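Local coordinates for terminal oxygenase component of carbazole 1,9a-dioxygenase (Sphingomonas, PDB 3GKQ), which probably catalyses, as a Rieske nonheme iron oxygenase, the dioxygenation of carbazole at positions 1 and 9a, using electrons relayed by a ferredoxin, at residues R16-Y21 against R349-E354; G210-L215 against S359-I364; V265-V270 against R368-Y373; E285-I290 against H295-M300. All coordinates share one frame; numbering follows the deposited sequence.

Interaction 1: residues R16-Y21 against R349-E354; sequences RAWAPY and RGWREE
Tyr21 turns the edge of its ring toward the face of the Trp351 indole, an offset edge-to-face pair with planes at 75° and 5.4 Å between the centroids of the phenol and the six-membered ring. The contact is made by Tyr21 CE2, 3.6 Å from Trp351 CH2. Holding CG anti to the backbone N (chi1 178°) carries the phenol of Tyr21 across to helix 349-353, and its OH runs on to a hydrogen bond with Glu179 of helix 174-181.

The apolar packing is completed by Trp18, at the N-cap position of helix 19-23. The outer corner of its benzo ring meets the root of the other indole: Trp18 CZ3 is 3.9 Å from Trp351 CB, which lies in the plane of the Trp18 ring, at its edge.

Two oxygens then border the same corner. Trp18 CH2 is 3.7 Å from Trp351 O and 3.6 Å from Glu354 OE2. Both oxygens have stronger polar partners elsewhere: Glu354 OE2 forms salt bridges with Arg14 and Arg367, and Trp351 O accepts a hydrogen bond from Arg14. Arg367 also makes a cation-pi contact with Trp18.

No hydrogen bond joins 16-21 to 349-354. The direct contact is therefore mainly aromatic and apolar, in a buried layer, while the charge of Glu354 is balanced by arginines from outside both segments.

Interaction 2: residues G210-L215 against S359-I364; sequences GDPEQL and SDRAII
Arg361 grips the carboxylate of Glu213 end-on with both terminal nitrogens, a bidentate salt bridge that ties the loop between strands 206-209 and 216-219 to the first turn of helix 361-373, the C-terminal helix of the helix-grip (Bet v 1-like) catalytic domain. Arg361 NH2 reaches Glu213 OE1 at 3.2 Å in a nearly straight bond (169°), and Arg361 NH1 reaches Glu213 OE2 at 3.1 Å. The carboxylate is not coplanar with the guanidinium: their planes are 43° apart, and both oxygens are met from above the carboxylate plane.

The Pro212 carbonyl oxygen sits over one face of the same guanidinium, while Pro212 CB lies at its edge, in plane. At the root of the arginine, Leu215 CD1 packs on Arg361 CB at 4.2 Å, the apolar and better buried end of the contact.

Both charged chains fold to meet. A chi1 of 173° swings the Arg361 chain toward the loop before it bends at chi2, and Glu213 also bends at chi2, which brings its carboxylate back toward the helix. Further out, Arg361 NE forms a salt bridge with Glu365 one turn on, fixing the near side of the guanidinium. A leucine in place of Arg361 would probably leave the Glu213 carboxylate without its charged mate and let that exposed loop move more freely. Just before Arg361 in the chain, Asp360 OD2 accepts from Phe357 N and is hydrogen-bonded to His74 NE2 of the second subunit, a [2Fe-2S] cluster ligand there.

Interaction 3: residues V265-V270 against R368-Y373; sequences VWLPGV and RLASQY
Leu267 and Ala370 bring their backbones closest, CA to CA 6.4 Å, where the chain leaves strand 262-266 and passes under the last turns of helix 361-373. This is the helix-grip arrangement of the catalytic domain, its C-terminal helix laid over the antiparallel sheet. The turn itself contains a cis peptide bond before Pro268 and a classic beta bulge, with Gly269 and Val270 both facing Trp266.

From this turn a single side chain does the work. Leu267 keeps CG anti to its carbonyl carbon (chi1 -88°), which aims the isobutyl group at the helix, and its branches divide the surface between them. Leu267 CD2 lies against Ala370, 3.9 Å from its CA, the small methyl of that residue permitting the close approach. The branch point, Leu267 CG, meets Leu369 CD2 at 4.1 Å as the two leucines cross at a slant. Cut back to an alanine, Leu267 would lose both methyl branches, which is likely to open a gap beneath the helix and leave Leu369, Ala370 and Tyr373 without their partner on the turn.

Trp366, one turn earlier on the helix, also packs on Leu267, and the backbone of Leu267 is hydrogen-bonded to Lys226. On the C-terminal side, Leu267 CD1 rests 3.7 Å from Tyr373 CB and 3.5 Å from Tyr373 C.

Interaction 4: residues E285-I290 against H295-M300; sequences EWYVPI and HLYLQM
Glu285 reaches diagonally across the antiparallel hairpin to Tyr297; its own partner in the ladder is Gln299. Tyr297 OH donates to Glu285 OE2 at 2.4 Å, shorter than expected and doubtful in its exact length, with the carboxylate at the edge of the ring and the two planes 88° apart. Tyr287 OH donates to the anti side of Glu285 OE1 at 2.6 Å. The two phenols run side by side in this closely packed part, rim to rim and almost coplanar (5°), with Tyr287 CE1 3.9 Å from Tyr297 CE1.

On the opposite face, with Trp286, Val288, Leu296 and Leu298, the contacts across the strands are apolar: Trp286 CB meets Leu298 CB at 3.8 Å. Paired backbone bonds at Trp286-Leu298 and Val288-Leu296 lock the register.

Side-chain packing thins at the turn end, where the Pro289 ring stands off from 295-300 although the backbones stay close, and partly exposed Ile290 sets CD1 3.6 Å from His295 C.

A tyrosine hydroxyl at each oxygen would be expected to limit rotation of the Glu285 carboxylate, whose side chain, about 6 Å from a bound iron(II) ion, is consistent with a second shell there.

Interactions 1, 3 and 4 are buried, while interaction 2 lies partly at the surface, and their chemistry follows: a salt bridge at the exposed loop, aromatic and aliphatic contacts inside, and backbone pairing with a polar network in the sheet near the iron. Helix 361-373 is common ground, its first turn used by interaction 2 and its last turns by interaction 3. Helix 349-353 precedes it, and interaction 1 reaches the same helix where Tyr21 N meets Ser371 OG (3.2 Å), a probable hydrogen bond. Interactions 3 and 4 share the sheet, touching where Val270 CG2 packs on Glu285 O. The centres of interactions 2 and 4 are about 25 Å apart.

Interaction 1: residues R16-Y21 against R349-E354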
# COMPACT_ATOMS: atom_id res chain seq x y z
N ARG A 16 18.24 -25.52 -12.01
CA ARG A 16 17.97 -26.79 -11.35
C ARG A 16 18.72 -27.02 -10.04
O ARG A 16 18.10 -27.31 -9.02
CB ARG A 16 18.28 -27.94 -12.32
CG ARG A 16 17.96 -29.32 -11.78
CD ARG A 16 18.31 -30.39 -12.81
NE ARG A 16 17.50 -30.27 -14.01
CZ ARG A 16 17.68 -30.98 -15.12
NH1 ARG A 16 18.66 -31.89 -15.18
NH2 ARG A 16 16.89 -30.79 -16.17
N ALA A 17 20.04 -26.90 -10.07
CA ALA A 17 20.87 -27.13 -8.89
C ALA A 17 20.61 -26.20 -7.71
O ALA A 17 21.05 -26.48 -6.60
CB ALA A 17 22.34 -27.08 -9.28
N TRP A 18 19.91 -25.09 -7.93
CA TRP A 18 19.61 -24.20 -6.80
C TRP A 18 18.15 -23.79 -6.69
O TRP A 18 17.83 -22.70 -6.21
CB TRP A 18 20.51 -22.96 -6.80
CG TRP A 18 21.03 -22.49 -8.11
CD1 TRP A 18 22.09 -23.01 -8.80
CD2 TRP A 18 20.56 -21.38 -8.88
NE1 TRP A 18 22.31 -22.28 -9.95
CE2 TRP A 18 21.38 -21.28 -10.02
CE3 TRP A 18 19.51 -20.46 -8.71
CZ2 TRP A 18 21.19 -20.29 -10.99
CZ3 TRP A 18 19.33 -19.48 -9.67
CH2 TRP A 18 20.16 -19.40 -10.80
N ALA A 19 17.25 -24.67 -7.12
CA ALA A 19 15.82 -24.41 -7.05
C ALA A 19 15.36 -24.15 -5.61
O ALA A 19 14.54 -23.27 -5.37
CB ALA A 19 15.05 -25.58 -7.65
N PRO A 20 15.88 -24.92 -4.63
CA PRO A 20 15.46 -24.69 -3.24
C PRO A 20 15.79 -23.27 -2.77
O PRO A 20 15.01 -22.65 -2.05
CB PRO A 20 16.24 -25.76 -2.47
CG PRO A 20 16.37 -26.87 -3.46
CD PRO A 20 16.73 -26.12 -4.73
N TYR A 21 16.95 -22.78 -3.17
CA TYR A 21 17.40 -21.44 -2.81
C TYR A 21 16.41 -20.43 -3.38
O TYR A 21 16.06 -19.45 -2.72
CB TYR A 21 18.80 -21.19 -3.39
CG TYR A 21 19.38 -19.82 -3.14
CD1 TYR A 21 19.87 -19.47 -1.88
CD2 TYR A 21 19.51 -18.90 -4.17
CE1 TYR A 21 20.47 -18.24 -1.66
CE2 TYR A 21 20.11 -17.65 -3.96
CZ TYR A 21 20.59 -17.33 -2.70
OH TYR A 21 21.22 -16.13 -2.51
N ARG A 349 11.71 -13.76 -11.33
CA ARG A 349 12.14 -13.60 -12.72
C ARG A 349 13.65 -13.43 -12.84
O ARG A 349 14.28 -13.91 -13.78
CB ARG A 349 11.45 -12.40 -13.37
CG ARG A 349 9.92 -12.49 -13.38
CD ARG A 349 9.30 -11.37 -14.21
NE ARG A 349 9.74 -11.44 -15.60
CZ ARG A 349 9.36 -10.60 -16.56
NH1 ARG A 349 8.52 -9.60 -16.28
NH2 ARG A 349 9.82 -10.75 -17.80
N GLY A 350 14.24 -12.73 -11.86
CA GLY A 350 15.67 -12.49 -11.88
C GLY A 350 16.55 -13.72 -11.98
O GLY A 350 17.55 -13.72 -12.69
N TRP A 351 16.19 -14.79 -11.26
CA TRP A 351 16.99 -16.00 -11.27
C TRP A 351 17.12 -16.60 -12.67
O TRP A 351 18.10 -17.29 -12.97
CB TRP A 351 16.40 -17.05 -10.32
CG TRP A 351 16.12 -16.50 -8.96
CD1 TRP A 351 14.90 -16.25 -8.41
CD2 TRP A 351 17.09 -16.07 -7.99
NE1 TRP A 351 15.04 -15.69 -7.17
CE2 TRP A 351 16.37 -15.57 -6.88
CE3 TRP A 351 18.49 -16.06 -7.96
CZ2 TRP A 351 17.01 -15.06 -5.75
CZ3 TRP A 351 19.13 -15.55 -6.82
CH2 TRP A 351 18.39 -15.06 -5.74
N ARG A 352 16.13 -16.34 -13.52
CA ARG A 352 16.14 -16.87 -14.88
C ARG A 352 16.69 -15.88 -15.91
O ARG A 352 17.32 -16.27 -16.89
CB ARG A 352 14.73 -17.25 -15.32
CG ARG A 352 13.78 -17.62 -14.18
CD ARG A 352 14.13 -18.96 -13.56
NE ARG A 352 13.25 -19.26 -12.43
CZ ARG A 352 13.16 -20.46 -11.86
NH1 ARG A 352 13.88 -21.47 -12.31
NH2 ARG A 352 12.33 -20.63 -10.84
N GLU A 353 16.45 -14.59 -15.68
CA GLU A 353 16.86 -13.56 -16.63
C GLU A 353 18.24 -12.93 -16.43
O GLU A 353 18.75 -12.28 -17.34
CB GLU A 353 15.82 -12.45 -16.68
CG GLU A 353 14.47 -12.89 -17.18
CD GLU A 353 13.47 -11.74 -17.21
OE1 GLU A 353 13.79 -10.69 -17.81
OE2 GLU A 353 12.38 -11.89 -16.64
N GLU A 354 18.83 -13.11 -15.26
CA GLU A 354 20.15 -12.55 -14.98
C GLU A 354 21.15 -13.08 -16.02
O GLU A 354 20.98 -14.18 -16.54
CB GLU A 354 20.62 -12.95 -13.58
CG GLU A 354 20.93 -14.45 -13.45
CD GLU A 354 21.14 -14.91 -12.00
OE1 GLU A 354 21.06 -14.09 -11.07
OE2 GLU A 354 21.40 -16.12 -11.81

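Interaction 2: residues G210-L215 against S359-I364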
# COMPACT_ATOMS: atom_id res chain seq x y z
N GLY A 210 41.01 -16.75 -13.24
CA GLY A 210 41.70 -17.82 -13.93
C GLY A 210 40.72 -18.95 -14.19
O GLY A 210 39.55 -18.70 -14.50
N ASP A 211 41.19 -20.19 -14.06
CA ASP A 211 40.34 -21.35 -14.28
C ASP A 211 39.11 -21.30 -13.37
O ASP A 211 39.24 -21.20 -12.15
CB ASP A 211 41.12 -22.63 -13.99
CG ASP A 211 41.65 -22.67 -12.57
OD1 ASP A 211 42.56 -21.87 -12.24
OD2 ASP A 211 41.16 -23.50 -11.77
N PRO A 212 37.91 -21.38 -13.96
CA PRO A 212 36.68 -21.34 -13.16
C PRO A 212 36.64 -22.41 -12.07
O PRO A 212 35.92 -22.27 -11.07
CB PRO A 212 35.58 -21.52 -14.21
CG PRO A 212 36.27 -22.32 -15.29
CD PRO A 212 37.61 -21.63 -15.38
N GLU A 213 37.43 -23.46 -12.24
CA GLU A 213 37.47 -24.56 -11.29
C GLU A 213 38.27 -24.33 -10.00
O GLU A 213 38.07 -25.06 -9.03
CB GLU A 213 37.95 -25.83 -11.99
CG GLU A 213 37.14 -26.20 -13.23
CD GLU A 213 35.64 -26.24 -12.97
OE1 GLU A 213 35.21 -26.99 -12.06
OE2 GLU A 213 34.89 -25.53 -13.67
N GLN A 214 39.18 -23.36 -9.98
CA GLN A 214 39.94 -23.11 -8.75
C GLN A 214 39.60 -21.75 -8.17
O GLN A 214 40.34 -21.22 -7.34
CB GLN A 214 41.46 -23.20 -8.99
CG GLN A 214 42.25 -23.56 -7.71
CD GLN A 214 43.75 -23.71 -7.95
OE1 GLN A 214 44.18 -24.18 -9.01
NE2 GLN A 214 44.57 -23.32 -6.96
N LEU A 215 38.47 -21.19 -8.60
CA LEU A 215 38.02 -19.89 -8.13
C LEU A 215 37.32 -20.03 -6.78
O LEU A 215 37.14 -19.06 -6.05
CB LEU A 215 37.06 -19.24 -9.14
CG LEU A 215 37.60 -18.90 -10.53
CD1 LEU A 215 36.50 -18.23 -11.34
CD2 LEU A 215 38.81 -17.99 -10.41
N SER A 359 33.18 -13.89 -12.62
CA SER A 359 33.29 -13.74 -11.18
C SER A 359 32.06 -14.21 -10.41
O SER A 359 32.08 -14.28 -9.18
CB SER A 359 33.60 -12.28 -10.81
OG SER A 359 32.72 -11.39 -11.45
N ASP A 360 30.99 -14.55 -11.13
CA ASP A 360 29.77 -15.01 -10.48
C ASP A 360 29.81 -16.50 -10.16
O ASP A 360 28.86 -17.04 -9.59
CB ASP A 360 28.55 -14.68 -11.33
CG ASP A 360 28.28 -13.19 -11.40
OD1 ASP A 360 28.30 -12.55 -10.32
OD2 ASP A 360 28.05 -12.67 -12.50
N ARG A 361 30.90 -17.17 -10.52
CA ARG A 361 31.04 -18.59 -10.24
C ARG A 361 30.92 -18.83 -8.74
O ARG A 361 30.38 -19.84 -8.29
CB ARG A 361 32.39 -19.10 -10.74
CG ARG A 361 32.73 -20.55 -10.35
CD ARG A 361 31.70 -21.54 -10.88
NE ARG A 361 32.04 -22.92 -10.52
CZ ARG A 361 32.96 -23.66 -11.14
NH1 ARG A 361 33.64 -23.16 -12.16
NH2 ARG A 361 33.20 -24.90 -10.72
N ALA A 362 31.43 -17.88 -7.95
CA ALA A 362 31.38 -17.99 -6.50
C ALA A 362 29.95 -18.00 -5.94
O ALA A 362 29.60 -18.86 -5.14
CB ALA A 362 32.18 -16.86 -5.86
N ILE A 363 29.13 -17.05 -6.37
CA ILE A 363 27.75 -16.98 -5.89
C ILE A 363 26.99 -18.23 -6.31
O ILE A 363 26.15 -18.74 -5.56
CB ILE A 363 27.01 -15.71 -6.41
CG1 ILE A 363 25.71 -15.51 -5.63
CG2 ILE A 363 26.69 -15.86 -7.88
CD1 ILE A 363 25.91 -15.33 -4.13
N ILE A 364 27.28 -18.73 -7.50
CA ILE A 364 26.63 -19.92 -8.00
C ILE A 364 26.97 -21.11 -7.09
O ILE A 364 26.11 -21.94 -6.81
CB ILE A 364 27.06 -20.23 -9.45
CG1 ILE A 364 26.50 -19.15 -10.38
CG2 ILE A 364 26.56 -21.60 -9.88
CD1 ILE A 364 27.01 -19.25 -11.80

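Interaction 3: residues V265-V270 against R368-Y373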
# COMPACT_ATOMS: atom_id res chain seq x y z
N VAL A 265 31.36 -17.49 2.60
CA VAL A 265 29.97 -17.39 3.03
C VAL A 265 29.56 -18.74 3.60
O VAL A 265 29.96 -19.79 3.09
CB VAL A 265 29.03 -17.01 1.85
CG1 VAL A 265 29.04 -18.10 0.77
CG2 VAL A 265 27.62 -16.77 2.36
N TRP A 266 28.77 -18.72 4.67
CA TRP A 266 28.36 -19.95 5.34
C TRP A 266 26.87 -20.02 5.65
O TRP A 266 26.23 -19.00 5.89
CB TRP A 266 29.14 -20.10 6.66
CG TRP A 266 30.59 -19.83 6.50
CD1 TRP A 266 31.20 -18.60 6.40
CD2 TRP A 266 31.62 -20.80 6.31
NE1 TRP A 266 32.54 -18.76 6.15
CE2 TRP A 266 32.83 -20.10 6.09
CE3 TRP A 266 31.65 -22.20 6.31
CZ2 TRP A 266 34.05 -20.75 5.86
CZ3 TRP A 266 32.86 -22.85 6.08
CH2 TRP A 266 34.04 -22.12 5.86
N LEU A 267 26.32 -21.24 5.64
CA LEU A 267 24.92 -21.43 5.98
C LEU A 267 24.80 -21.00 7.44
O LEU A 267 25.73 -21.20 8.22
CB LEU A 267 24.52 -22.90 5.83
CG LEU A 267 24.05 -23.34 4.44
CD1 LEU A 267 23.89 -24.86 4.40
CD2 LEU A 267 22.73 -22.66 4.11
N PRO A 268 23.65 -20.43 7.84
CA PRO A 268 22.44 -20.16 7.05
C PRO A 268 22.51 -18.94 6.12
O PRO A 268 21.53 -18.63 5.43
CB PRO A 268 21.38 -19.99 8.13
CG PRO A 268 22.14 -19.26 9.21
CD PRO A 268 23.46 -20.01 9.24
N GLY A 269 23.65 -18.26 6.11
CA GLY A 269 23.82 -17.10 5.25
C GLY A 269 24.60 -16.01 5.96
O GLY A 269 24.08 -14.92 6.22
N VAL A 270 25.86 -16.31 6.29
CA VAL A 270 26.71 -15.35 6.99
C VAL A 270 28.06 -15.22 6.30
O VAL A 270 28.70 -16.21 5.94
CB VAL A 270 26.89 -15.78 8.47
CG1 VAL A 270 27.32 -17.22 8.54
CG2 VAL A 270 27.90 -14.89 9.16
N ARG A 368 24.24 -23.38 -4.85
CA ARG A 368 24.20 -24.84 -4.93
C ARG A 368 24.39 -25.45 -3.55
O ARG A 368 23.64 -26.35 -3.15
CB ARG A 368 25.30 -25.36 -5.87
CG ARG A 368 25.12 -24.96 -7.34
CD ARG A 368 26.36 -25.31 -8.15
NE ARG A 368 26.57 -26.75 -8.25
CZ ARG A 368 26.06 -27.52 -9.20
NH1 ARG A 368 25.30 -26.98 -10.15
NH2 ARG A 368 26.30 -28.82 -9.20
N LEU A 369 25.39 -24.97 -2.82
CA LEU A 369 25.67 -25.48 -1.48
C LEU A 369 24.49 -25.20 -0.55
O LEU A 369 24.04 -26.09 0.18
CB LEU A 369 26.96 -24.86 -0.93
CG LEU A 369 27.36 -25.26 0.50
CD1 LEU A 369 28.87 -25.37 0.61
CD2 LEU A 369 26.81 -24.26 1.49
N ALA A 370 23.99 -23.97 -0.58
CA ALA A 370 22.87 -23.60 0.28
C ALA A 370 21.65 -24.46 -0.04
O ALA A 370 20.93 -24.88 0.87
CB ALA A 370 22.54 -22.13 0.09
N SER A 371 21.41 -24.71 -1.32
CA SER A 371 20.27 -25.51 -1.76
C SER A 371 20.36 -26.94 -1.27
O SER A 371 19.38 -27.53 -0.81
CB SER A 371 20.17 -25.52 -3.30
OG SER A 371 19.78 -24.25 -3.80
N GLN A 372 21.55 -27.51 -1.37
CA GLN A 372 21.77 -28.88 -0.96
C GLN A 372 21.87 -29.13 0.54
O GLN A 372 21.36 -30.13 1.02
CB GLN A 372 23.01 -29.44 -1.65
CG GLN A 372 23.44 -30.80 -1.11
CD GLN A 372 24.40 -31.52 -2.04
OE1 GLN A 372 25.30 -30.91 -2.62
NE2 GLN A 372 24.21 -32.83 -2.18
N TYR A 373 22.50 -28.21 1.28
CA TYR A 373 22.69 -28.43 2.71
C TYR A 373 21.85 -27.69 3.75
O TYR A 373 21.99 -27.96 4.94
CB TYR A 373 24.17 -28.26 3.03
CG TYR A 373 25.01 -29.27 2.30
CD1 TYR A 373 25.06 -30.60 2.73
CD2 TYR A 373 25.69 -28.92 1.13
CE1 TYR A 373 25.75 -31.56 2.00
CE2 TYR A 373 26.38 -29.88 0.39
CZ TYR A 373 26.41 -31.20 0.83
OH TYR A 373 27.09 -32.15 0.11

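Interaction 4: residues E285-I290 against H295-M300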
# COMPACT_ATOMS: atom_id res chain seq x y z
N GLU A 285 29.29 -10.79 8.68
CA GLU A 285 27.98 -10.20 8.37
C GLU A 285 26.86 -11.22 8.28
O GLU A 285 27.03 -12.29 7.69
CB GLU A 285 28.02 -9.44 7.04
CG GLU A 285 29.13 -8.42 6.89
CD GLU A 285 28.90 -7.51 5.71
OE1 GLU A 285 28.45 -8.00 4.64
OE2 GLU A 285 29.16 -6.30 5.83
N TRP A 286 25.71 -10.87 8.86
CA TRP A 286 24.51 -11.71 8.82
C TRP A 286 23.45 -10.93 8.06
O TRP A 286 23.43 -9.70 8.08
CB TRP A 286 23.99 -12.00 10.23
CG TRP A 286 24.59 -13.20 10.91
CD1 TRP A 286 24.08 -14.47 10.94
CD2 TRP A 286 25.81 -13.25 11.67
NE1 TRP A 286 24.89 -15.30 11.68
CE2 TRP A 286 25.96 -14.57 12.14
CE3 TRP A 286 26.78 -12.29 12.00
CZ2 TRP A 286 27.05 -14.97 12.93
CZ3 TRP A 286 27.86 -12.68 12.78
CH2 TRP A 286 27.99 -14.01 13.23
N TYR A 287 22.57 -11.65 7.37
CA TYR A 287 21.47 -11.07 6.61
C TYR A 287 20.28 -11.90 7.06
O TYR A 287 19.83 -12.79 6.35
CB TYR A 287 21.72 -11.26 5.12
CG TYR A 287 23.12 -10.90 4.70
CD1 TYR A 287 23.49 -9.57 4.49
CD2 TYR A 287 24.08 -11.89 4.56
CE1 TYR A 287 24.81 -9.24 4.15
CE2 TYR A 287 25.40 -11.57 4.22
CZ TYR A 287 25.75 -10.25 4.02
OH TYR A 287 27.05 -9.94 3.69
N VAL A 288 19.78 -11.59 8.25
CA VAL A 288 18.68 -12.33 8.85
C VAL A 288 17.32 -11.93 8.31
O VAL A 288 16.90 -10.78 8.42
CB VAL A 288 18.68 -12.16 10.38
CG1 VAL A 288 17.66 -13.10 11.01
CG2 VAL A 288 20.08 -12.43 10.93
N PRO A 289 16.61 -12.90 7.71
CA PRO A 289 15.28 -12.62 7.16
C PRO A 289 14.35 -12.09 8.25
O PRO A 289 14.32 -12.64 9.34
CB PRO A 289 14.81 -13.99 6.66
CG PRO A 289 16.07 -14.78 6.47
CD PRO A 289 16.93 -14.33 7.63
N ILE A 290 13.62 -11.02 7.96
CA ILE A 290 12.65 -10.48 8.90
C ILE A 290 11.31 -10.95 8.32
O ILE A 290 10.52 -11.60 9.01
CB ILE A 290 12.70 -8.94 8.96
CG1 ILE A 290 14.01 -8.50 9.63
CG2 ILE A 290 11.50 -8.42 9.74
CD1 ILE A 290 14.24 -6.98 9.63
N HIS A 295 15.41 -7.57 5.74
CA HIS A 295 16.35 -8.39 6.48
C HIS A 295 17.11 -7.52 7.46
O HIS A 295 17.21 -6.30 7.30
CB HIS A 295 17.31 -9.17 5.56
CG HIS A 295 18.29 -8.32 4.81
ND1 HIS A 295 17.99 -7.72 3.60
CD2 HIS A 295 19.60 -8.03 5.05
CE1 HIS A 295 19.06 -7.11 3.13
NE2 HIS A 295 20.05 -7.29 3.98
N LEU A 296 17.61 -8.16 8.50
CA LEU A 296 18.39 -7.48 9.52
C LEU A 296 19.85 -7.64 9.10
O LEU A 296 20.37 -8.75 9.07
CB LEU A 296 18.14 -8.14 10.88
CG LEU A 296 18.67 -7.52 12.18
CD1 LEU A 296 20.17 -7.67 12.23
CD2 LEU A 296 18.25 -6.06 12.27
N TYR A 297 20.48 -6.53 8.75
CA TYR A 297 21.88 -6.54 8.33
C TYR A 297 22.72 -6.33 9.59
O TYR A 297 22.77 -5.23 10.14
CB TYR A 297 22.11 -5.43 7.30
CG TYR A 297 23.55 -5.22 6.89
CD1 TYR A 297 24.41 -6.30 6.68
CD2 TYR A 297 24.05 -3.93 6.67
CE1 TYR A 297 25.72 -6.11 6.26
CE2 TYR A 297 25.37 -3.72 6.24
CZ TYR A 297 26.19 -4.82 6.04
OH TYR A 297 27.49 -4.63 5.60
N LEU A 298 23.36 -7.40 10.04
CA LEU A 298 24.19 -7.40 11.24
C LEU A 298 25.67 -7.36 10.84
O LEU A 298 26.15 -8.25 10.15
CB LEU A 298 23.93 -8.67 12.05
CG LEU A 298 23.86 -8.68 13.58
CD1 LEU A 298 24.47 -9.99 14.06
CD2 LEU A 298 24.60 -7.51 14.19
N GLN A 299 26.38 -6.33 11.30
CA GLN A 299 27.80 -6.17 10.98
C GLN A 299 28.65 -6.33 12.23
O GLN A 299 28.56 -5.52 13.14
CB GLN A 299 28.06 -4.78 10.41
CG GLN A 299 27.36 -4.47 9.12
CD GLN A 299 27.40 -3.00 8.79
OE1 GLN A 299 26.70 -2.19 9.42
NE2 GLN A 299 28.22 -2.63 7.81
N MET A 300 29.47 -7.38 12.27
CA MET A 300 30.33 -7.61 13.43
C MET A 300 31.80 -7.49 13.05
O MET A 300 32.22 -7.94 11.98
CB MET A 300 30.10 -9.02 14.01
CG MET A 300 28.64 -9.42 14.23
SD MET A 300 27.71 -8.27 15.23
CE MET A 300 28.45 -8.56 16.85